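Local structure of hypothetical protein PA5202 (Pseudomonas aeruginosa, 1ZKI) at residues P7-M12 with L22-L27; G46-G51 with I86-D91; V94-R99 with V110-R115. The protein is a hotdog-fold thioesterase that probably hydrolyses acyl-CoA thioesters. All blocks are in the same frame, centred on the assembly; numbering follows the deposited sequence. Where two conformers were deposited one is given.

Interaction 1 of 3, residues P7-M12 with L22-L27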
loop_
_atom_site.group_PDB
_atom_site.type_symbol
_atom_site.label_atom_id
_atom_site.label_comp_id
_atom_site.label_asym_id
_atom_site.label_seq_id
_atom_site.Cartn_x
_atom_site.Cartn_y
_atom_site.Cartn_z
ATOM N N PRO A 7 14.846 -21.134 -6.326
ATOM C CA PRO A 7 15.800 -21.969 -5.587
ATOM C C PRO A 7 15.074 -23.093 -4.837
ATOM O O PRO A 7 13.844 -23.166 -4.872
ATOM C CB PRO A 7 16.455 -20.983 -4.609
ATOM C CG PRO A 7 15.515 -19.828 -4.522
ATOM C CD PRO A 7 14.874 -19.732 -5.870
ATOM N N ALA A 8 15.822 -23.970 -4.177
ATOM C CA ALA A 8 15.219 -25.073 -3.432
ATOM C C ALA A 8 14.290 -24.528 -2.351
ATOM O O ALA A 8 14.531 -23.442 -1.824
ATOM C CB ALA A 8 16.298 -25.944 -2.818
ATOM N N ARG A 9 13.231 -25.276 -2.029
ATOM C CA ARG A 9 12.267 -24.851 -1.006
ATOM C C ARG A 9 12.961 -24.497 0.311
ATOM O O ARG A 9 12.624 -23.485 0.942
ATOM C CB ARG A 9 11.173 -25.906 -0.776
ATOM C CG ARG A 9 9.973 -25.387 0.026
ATOM C CD ARG A 9 8.851 -26.422 0.125
ATOM N NE ARG A 9 7.666 -25.882 0.796
ATOM C CZ ARG A 9 7.445 -25.951 2.109
ATOM N NH1 ARG A 9 6.341 -25.425 2.630
ATOM N NH2 ARG A 9 8.323 -26.547 2.909
ATOM N N GLU A 10 13.930 -25.320 0.715
ATOM C CA GLU A 10 14.654 -25.116 1.973
ATOM C C GLU A 10 15.311 -23.736 2.068
ATOM O O GLU A 10 15.575 -23.242 3.160
ATOM C CB GLU A 10 15.689 -26.229 2.190
ATOM C CG GLU A 10 16.422 -26.180 3.535
ATOM C CD GLU A 10 15.478 -26.100 4.731
ATOM O OE1 GLU A 10 15.500 -25.066 5.432
ATOM O OE2 GLU A 10 14.711 -27.063 4.966
ATOM N N GLN A 11 15.557 -23.119 0.916
ATOM C CA GLN A 11 16.206 -21.806 0.847
ATOM C C GLN A 11 15.196 -20.663 1.060
ATOM O O GLN A 11 15.574 -19.500 1.251
ATOM C CB GLN A 11 16.899 -21.676 -0.520
ATOM C CG GLN A 11 17.548 -20.334 -0.824
ATOM C CD GLN A 11 19.062 -20.351 -0.671
ATOM O OE1 GLN A 11 19.781 -19.764 -1.487
ATOM N NE2 GLN A 11 19.554 -21.022 0.370
HETATM N N MSE A 12 13.910 -20.995 1.027
HETATM C CA MSE A 12 12.863 -19.980 1.046
HETATM C C MSE A 12 11.981 -20.028 2.285
HETATM O O MSE A 12 10.994 -19.282 2.374
HETATM C CB MSE A 12 11.980 -20.136 -0.182
HETATM C CG MSE A 12 12.722 -20.002 -1.483
HETATM SE SE MSE A 12 11.426 -20.124 -2.901
HETATM C CE MSE A 12 11.226 -22.053 -3.005
ATOM N N LEU A 22 3.010 -21.774 5.688
ATOM C CA LEU A 22 3.240 -20.964 4.491
ATOM C C LEU A 22 3.946 -21.816 3.452
ATOM O O LEU A 22 4.871 -22.547 3.768
ATOM C CB LEU A 22 4.066 -19.704 4.805
ATOM C CG LEU A 22 3.450 -18.814 5.882
ATOM C CD1 LEU A 22 4.364 -17.652 6.283
ATOM C CD2 LEU A 22 2.036 -18.304 5.514
ATOM N N ASP A 23 3.575 -21.616 2.203
ATOM C CA ASP A 23 4.022 -22.478 1.153
ATOM C C ASP A 23 4.367 -21.610 -0.066
ATOM O O ASP A 23 3.462 -21.129 -0.750
ATOM C CB ASP A 23 2.870 -23.456 0.888
ATOM C CG ASP A 23 3.170 -24.462 -0.178
ATOM O OD1 ASP A 23 4.354 -24.741 -0.443
ATOM O OD2 ASP A 23 2.187 -25.001 -0.732
ATOM N N PRO A 24 5.676 -21.385 -0.336
ATOM C CA PRO A 24 6.038 -20.578 -1.517
ATOM C C PRO A 24 5.457 -21.187 -2.788
ATOM O O PRO A 24 5.446 -22.416 -2.920
ATOM C CB PRO A 24 7.573 -20.658 -1.552
ATOM C CG PRO A 24 7.958 -20.952 -0.113
ATOM C CD PRO A 24 6.880 -21.877 0.376
ATOM N N VAL A 25 4.964 -20.334 -3.688
ATOM C CA VAL A 25 4.346 -20.768 -4.949
ATOM C C VAL A 25 5.213 -20.390 -6.148
ATOM O O VAL A 25 5.488 -21.237 -7.018
ATOM C CB VAL A 25 2.921 -20.155 -5.128
ATOM C CG1 VAL A 25 2.341 -20.502 -6.504
ATOM C CG2 VAL A 25 1.989 -20.668 -4.049
ATOM N N SER A 26 5.640 -19.129 -6.211
ATOM C CA SER A 26 6.457 -18.665 -7.334
ATOM C C SER A 26 7.270 -17.427 -6.987
ATOM O O SER A 26 7.000 -16.749 -5.998
ATOM C CB SER A 26 5.586 -18.369 -8.555
ATOM O OG SER A 26 4.684 -17.313 -8.287
ATOM N N LEU A 27 8.265 -17.159 -7.818
ATOM C CA LEU A 27 9.090 -15.958 -7.726
ATOM C C LEU A 27 9.310 -15.406 -9.124
ATOM O O LEU A 27 9.511 -16.171 -10.079
ATOM C CB LEU A 27 10.464 -16.286 -7.164
ATOM C CG LEU A 27 10.645 -16.923 -5.795
ATOM C CD1 LEU A 27 12.088 -17.319 -5.655
ATOM C CD2 LEU A 27 10.263 -15.941 -4.718
HETATM O O HOH W 1 4.225 -25.384 4.777
HETATM O O HOH W 2 6.671 -24.637 -1.647
#
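Met12, present as selenomethionine, is shared between two residues of the facing strand: its CB lies 4.1 Å from Pro24 CG, and its SE, farther out, lies 4.0 Å from Leu27 CD1. With CG trans to the carbonyl carbon (chi1 -59°) and a bend at chi3, the chain brings CE close to CB of the same proline, and it slides past Leu27 in the opposite direction. Leu27 CD1 also touches the ring of Pro7 at CD, 3.7 Å away, so one leucine branch serves two residues of the N-terminal loop. A polar half lies beside this apolar one. Arg9, extended from CG to NE, crosses Asp23 at about a right angle; NE to Asp23 OD1 is a long salt bridge of 3.7 Å, the two planar groups being turned 57° apart. Water closes the gap. One molecule in the guanidinium plane accepts from Arg9 NE at 2.9 Å and donates to Asp23 OD1 and Pro24 O, while another joins Arg9 NH1, weakly, to Leu22 O. Further salt bridges, Arg9 to Glu18 and Asp23 to Arg35, probably fix both charged groups. The loop thus lies against the Pro24 and Leu27 side of strand 23-27, Met12 and Leu27 both touching Leu64 of helix 51-70, while strand 31-37 pairs with strand 23-27, with a classic beta bulge where Val25 and Ser26 both face Glu33.

Interaction 2 of 3, residues G46-G51 with I86-D91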
loop_
_atom_site.group_PDB
_atom_site.type_symbol
_atom_site.label_atom_id
_atom_site.label_comp_id
_atom_site.label_asym_id
_atom_site.label_seq_id
_atom_site.Cartn_x
_atom_site.Cartn_y
_atom_site.Cartn_z
ATOM N N GLY A 46 -13.015 -15.596 16.858
ATOM C CA GLY A 46 -14.190 -15.587 15.976
ATOM C C GLY A 46 -14.229 -16.752 14.999
ATOM O O GLY A 46 -15.152 -16.866 14.177
ATOM N N GLY A 47 -13.229 -17.618 15.072
ATOM C CA GLY A 47 -13.174 -18.806 14.223
ATOM C C GLY A 47 -12.713 -18.560 12.796
ATOM O O GLY A 47 -12.872 -19.444 11.936
ATOM N N VAL A 48 -12.135 -17.384 12.535
ATOM C CA VAL A 48 -11.587 -17.053 11.207
ATOM C C VAL A 48 -10.054 -16.933 11.229
ATOM O O VAL A 48 -9.442 -16.927 12.300
ATOM C CB VAL A 48 -12.234 -15.768 10.627
ATOM C CG1 VAL A 48 -13.751 -15.951 10.531
ATOM C CG2 VAL A 48 -11.884 -14.531 11.468
HETATM N N MSE A 49 -9.432 -16.823 10.058
HETATM C CA MSE A 49 -7.971 -16.750 10.004
HETATM C C MSE A 49 -7.472 -15.554 10.810
HETATM O O MSE A 49 -7.919 -14.423 10.611
HETATM C CB MSE A 49 -7.457 -16.690 8.563
HETATM C CG MSE A 49 -5.953 -16.843 8.485
HETATM SE SE MSE A 49 -5.441 -16.938 6.596
HETATM C CE MSE A 49 -6.098 -18.617 6.142
ATOM N N HIS A 50 -6.559 -15.816 11.731
ATOM C CA HIS A 50 -6.088 -14.782 12.648
ATOM C C HIS A 50 -5.312 -13.705 11.884
ATOM O O HIS A 50 -4.567 -14.005 10.944
ATOM C CB HIS A 50 -5.204 -15.403 13.720
ATOM C CG HIS A 50 -5.004 -14.534 14.917
ATOM N ND1 HIS A 50 -4.192 -13.417 14.907
ATOM C CD2 HIS A 50 -5.485 -14.639 16.182
ATOM C CE1 HIS A 50 -4.208 -12.854 16.102
ATOM N NE2 HIS A 50 -4.982 -13.576 16.897
ATOM N N GLY A 51 -5.513 -12.450 12.273
ATOM C CA GLY A 51 -4.774 -11.343 11.674
ATOM C C GLY A 51 -3.262 -11.538 11.731
ATOM O O GLY A 51 -2.547 -11.093 10.835
ATOM N N ILE A 86 -9.318 -6.540 5.356
ATOM C CA ILE A 86 -10.505 -6.111 4.612
ATOM C C ILE A 86 -11.687 -7.029 4.866
ATOM O O ILE A 86 -12.800 -6.560 5.151
ATOM C CB ILE A 86 -10.171 -5.924 3.115
ATOM C CG1 ILE A 86 -9.332 -4.637 2.980
ATOM C CG2 ILE A 86 -11.458 -5.861 2.267
ATOM C CD1 ILE A 86 -8.483 -4.563 1.754
ATOM N N ARG A 87 -11.475 -8.334 4.755
ATOM C CA ARG A 87 -12.528 -9.253 5.201
ATOM C C ARG A 87 -11.976 -10.557 5.735
ATOM O O ARG A 87 -10.817 -10.881 5.479
ATOM C CB ARG A 87 -13.495 -9.544 4.071
ATOM C CG ARG A 87 -12.857 -10.199 2.843
ATOM C CD ARG A 87 -13.958 -10.419 1.813
ATOM N NE ARG A 87 -14.862 -11.484 2.248
ATOM C CZ ARG A 87 -15.781 -12.076 1.489
ATOM N NH1 ARG A 87 -15.939 -11.733 0.214
ATOM N NH2 ARG A 87 -16.511 -13.055 2.007
ATOM N N ALA A 88 -12.829 -11.285 6.459
ATOM C CA ALA A 88 -12.422 -12.491 7.175
ATOM C C ALA A 88 -12.373 -13.693 6.247
ATOM O O ALA A 88 -13.170 -13.800 5.299
ATOM C CB ALA A 88 -13.394 -12.778 8.323
ATOM N N VAL A 89 -11.464 -14.610 6.554
ATOM C CA VAL A 89 -11.336 -15.879 5.841
ATOM C C VAL A 89 -11.715 -17.029 6.790
ATOM O O VAL A 89 -11.141 -17.157 7.858
ATOM C CB VAL A 89 -9.877 -16.092 5.337
ATOM C CG1 VAL A 89 -9.716 -17.471 4.665
ATOM C CG2 VAL A 89 -9.475 -14.987 4.389
ATOM N N ALA A 90 -12.690 -17.849 6.402
ATOM C CA ALA A 90 -13.180 -18.925 7.281
ATOM C C ALA A 90 -12.703 -20.314 6.854
ATOM O O ALA A 90 -12.703 -21.256 7.658
ATOM C CB ALA A 90 -14.711 -18.892 7.384
ATOM N N ASP A 91 -12.301 -20.449 5.592
ATOM C CA ASP A 91 -11.853 -21.748 5.095
ATOM C C ASP A 91 -11.103 -21.627 3.780
ATOM O O ASP A 91 -10.991 -20.527 3.221
ATOM C CB ASP A 91 -13.039 -22.706 4.945
ATOM C CG ASP A 91 -14.117 -22.159 4.058
ATOM O OD1 ASP A 91 -13.814 -21.554 3.002
ATOM O OD2 ASP A 91 -15.293 -22.346 4.419
HETATM O O HOH W 3 -9.645 -13.720 8.538
#
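Val89 meets Met49 and Val48 together, its backbone serving both and its side chain lying beside that of Met49. The main link is the hydrogen bond from Met49 N to Val89 O, 2.8 Å long and close to straight, with an N-H...O angle of 164°. The same carbonyl oxygen approaches Val48, whose CB lies 3.3 Å from Val89 O, so that two successive residues of the other loop touch this oxygen. The return bond of a hydrogen-bonded antiparallel pair is replaced by water: a single molecule donates to Met49 O and accepts from Val89 N, each at 2.8 Å. Backbone groups of both residues are thereby satisfied although neither loop is a regular strand. Beyond the backbone, Met49, a selenomethionine here, has CG trans to its own N (chi1 -171°) and runs alongside Val89 in the same direction, its bend at chi3 setting CE 4.1 Å from Val89 CG1. Val48 packs on the alanines before and after Val89. Its CB, CG1 and CG2 all stand 3.9 Å from Ala88 CB, so the methyl lies against the flank of the isopropyl group, and CG1 makes a looser contact with Ala90 CB. Arg43 ties the loops together a second time, its NH2 bonding to both Gly47 O and Ala90 O, while Met49 and Val89 both rest on Val94 of strand 93-103. Just beyond Met49, His50 takes the N-cap position of helix 51-70, with its ND1 bonded to Gly52 N. The contact therefore fastens the loop entering the long helix to the loop connecting strands 76-85 and 93-103, at one end of the hotdog fold, where the His-Gly-Gly sequence beginning at His50 is as in many 4HBT thioesterases.

Interaction 3 of 3, residues V94-R99 with V110-R115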
loop_
_atom_site.group_PDB
_atom_site.type_symbol
_atom_site.label_atom_id
_atom_site.label_comp_id
_atom_site.label_asym_id
_atom_site.label_seq_id
_atom_site.Cartn_x
_atom_site.Cartn_y
_atom_site.Cartn_z
ATOM N N VAL A 94 -5.583 -18.911 1.120
ATOM C CA VAL A 94 -5.338 -17.572 0.593
ATOM C C VAL A 94 -4.004 -17.531 -0.140
ATOM O O VAL A 94 -3.106 -18.348 0.127
ATOM C CB VAL A 94 -5.395 -16.477 1.699
ATOM C CG1 VAL A 94 -6.812 -16.383 2.306
ATOM C CG2 VAL A 94 -4.345 -16.742 2.798
ATOM N N ARG A 95 -3.891 -16.578 -1.063
ATOM C CA ARG A 95 -2.659 -16.336 -1.798
ATOM C C ARG A 95 -2.217 -14.926 -1.513
ATOM O O ARG A 95 -3.031 -14.016 -1.528
ATOM C CB ARG A 95 -2.892 -16.508 -3.310
ATOM C CG ARG A 95 -3.359 -17.899 -3.724
ATOM C CD ARG A 95 -2.239 -18.881 -3.523
ATOM N NE ARG A 95 -2.568 -20.265 -3.857
ATOM C CZ ARG A 95 -2.098 -20.906 -4.916
ATOM N NH1 ARG A 95 -1.308 -20.277 -5.792
ATOM N NH2 ARG A 95 -2.412 -22.184 -5.095
ATOM N N CYS A 96 -0.930 -14.767 -1.236
ATOM C CA CYS A 96 -0.330 -13.444 -1.116
ATOM C C CYS A 96 0.618 -13.230 -2.281
ATOM O O CYS A 96 1.455 -14.096 -2.582
ATOM C CB CYS A 96 0.410 -13.317 0.201
ATOM S SG CYS A 96 1.195 -11.677 0.398
ATOM N N VAL A 97 0.468 -12.091 -2.954
ATOM C CA VAL A 97 1.430 -11.669 -3.972
ATOM C C VAL A 97 2.068 -10.363 -3.502
ATOM O O VAL A 97 1.352 -9.405 -3.165
ATOM C CB VAL A 97 0.760 -11.473 -5.351
ATOM C CG1 VAL A 97 1.784 -10.963 -6.374
ATOM C CG2 VAL A 97 0.123 -12.791 -5.808
ATOM N N ALA A 98 3.401 -10.339 -3.461
ATOM C CA ALA A 98 4.137 -9.157 -3.048
ATOM C C ALA A 98 4.994 -8.683 -4.218
ATOM O O ALA A 98 5.476 -9.496 -5.018
ATOM C CB ALA A 98 5.014 -9.453 -1.832
ATOM N N ARG A 99 5.169 -7.364 -4.305
ATOM C CA ARG A 99 5.870 -6.740 -5.409
ATOM C C ARG A 99 6.768 -5.632 -4.881
ATOM O O ARG A 99 6.292 -4.725 -4.189
ATOM C CB ARG A 99 4.839 -6.153 -6.376
ATOM C CG ARG A 99 5.413 -5.623 -7.669
ATOM C CD ARG A 99 4.264 -5.203 -8.618
ATOM N NE ARG A 99 3.354 -6.331 -8.857
ATOM C CZ ARG A 99 3.514 -7.267 -9.800
ATOM N NH1 ARG A 99 4.548 -7.227 -10.641
ATOM N NH2 ARG A 99 2.625 -8.254 -9.905
ATOM N N VAL A 110 8.038 -2.365 -0.547
ATOM C CA VAL A 110 7.305 -3.516 -1.082
ATOM C C VAL A 110 5.832 -3.389 -0.730
ATOM O O VAL A 110 5.504 -2.881 0.354
ATOM C CB VAL A 110 7.835 -4.866 -0.487
ATOM C CG1 VAL A 110 7.230 -6.074 -1.217
ATOM C CG2 VAL A 110 9.346 -4.933 -0.540
ATOM N N GLU A 111 4.949 -3.781 -1.657
ATOM C CA GLU A 111 3.523 -3.855 -1.349
ATOM C C GLU A 111 3.083 -5.298 -1.483
ATOM O O GLU A 111 3.786 -6.105 -2.107
ATOM C CB GLU A 111 2.692 -2.954 -2.274
ATOM C CG GLU A 111 2.664 -3.402 -3.724
ATOM C CD GLU A 111 1.630 -2.635 -4.587
ATOM O OE1 GLU A 111 0.768 -1.920 -4.029
ATOM O OE2 GLU A 111 1.685 -2.763 -5.827
ATOM N N ALA A 112 1.941 -5.637 -0.893
ATOM C CA ALA A 112 1.427 -7.005 -1.012
ATOM C C ALA A 112 -0.077 -7.018 -0.861
ATOM O O ALA A 112 -0.650 -6.124 -0.235
ATOM C CB ALA A 112 2.087 -7.942 0.008
ATOM N N GLU A 113 -0.722 -8.002 -1.481
ATOM C CA GLU A 113 -2.147 -8.206 -1.300
ATOM C C GLU A 113 -2.388 -9.679 -1.018
ATOM O O GLU A 113 -1.644 -10.545 -1.502
ATOM C CB GLU A 113 -2.962 -7.750 -2.524
ATOM C CG GLU A 113 -2.635 -8.486 -3.789
ATOM C CD GLU A 113 -3.637 -8.208 -4.915
ATOM O OE1 GLU A 113 -3.649 -8.989 -5.890
ATOM O OE2 GLU A 113 -4.419 -7.239 -4.808
ATOM N N VAL A 114 -3.382 -9.946 -0.184
ATOM C CA VAL A 114 -3.815 -11.308 0.100
ATOM C C VAL A 114 -5.210 -11.445 -0.474
ATOM O O VAL A 114 -6.064 -10.572 -0.257
ATOM C CB VAL A 114 -3.851 -11.586 1.614
ATOM C CG1 VAL A 114 -4.332 -13.026 1.895
ATOM C CG2 VAL A 114 -2.456 -11.328 2.232
ATOM N N ARG A 115 -5.431 -12.530 -1.206
ATOM C CA ARG A 115 -6.722 -12.764 -1.847
ATOM C C ARG A 115 -7.176 -14.198 -1.653
ATOM O O ARG A 115 -6.373 -15.102 -1.422
ATOM C CB ARG A 115 -6.637 -12.488 -3.353
ATOM C CG ARG A 115 -6.459 -11.028 -3.713
ATOM C CD ARG A 115 -6.580 -10.809 -5.235
ATOM N NE ARG A 115 -6.531 -9.380 -5.491
ATOM C CZ ARG A 115 -7.592 -8.584 -5.502
ATOM N NH1 ARG A 115 -8.807 -9.082 -5.317
ATOM N NH2 ARG A 115 -7.431 -7.290 -5.703
HETATM O O HOH W 4 1.065 -5.356 -6.814
#
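Val94 has CG1 trans to the carbonyl carbon (chi1 -64°) and Val114 has CG1 trans to the backbone N (chi1 179°), which directs this Val114 branch at Val94 CB, 3.6 Å away. Cys96, its SG trans to the backbone N, sets sulfur 3.9 Å from Ala112 CB, while the CB methyls of Ala98 and Ala112 stand 3.8 Å apart. These apolar residues and Cys96 lie on the face covered by helix 51-70, where Val94 and Cys96 touch Leu57. The backbones form an antiparallel hairpin of the hotdog sheet, the N-to-C directions of the segments 164° apart. Arg95 with Arg115, Val97 with Glu113 and Arg99 with Glu111 are hydrogen-bonded pairs, each joined by two bonds, such as Arg115 N to Arg95 O at 2.8 Å. Between them, Cys96 with Val114 and Ala98 with Ala112 are non-hydrogen-bonded pairs, where CA-H groups approach carbonyl oxygens. On the other face charges gather. Arg115 NE donates to Glu113 OE1 at 2.9 Å, from above the carboxylate plane yet within the guanidinium plane. Arg99 NE and Glu111 OE2 share a water rather than touching, while Glu111 OE1 forms salt bridges with Lys123 of its own chain and with Lys123 of the second subunit. Arg95 turns away from strand 107-116 to pair with Glu93 and Glu33.

Overall arrangement
From the N terminus, interaction 1 comes first, closing a short loop that contains helix 15-20 and laying the start of the chain on edge strand 23-27. Interaction 2 closes a much longer excursion, through helix 51-70 and strand 76-85, before the chain enters strand 93-103. Interaction 3 then closes the hairpin to strand 107-116. The three follow in series, none nested or crossed. Interactions 1 and 2 do not touch, their nearest atoms being about 8 Å apart, but interaction 3 meets both: Arg95 packs on Val25, and Val94 on Val89 and Met49. Strand 93-103 thus connects the edge strand at one contact with the helix-entry loop at the other.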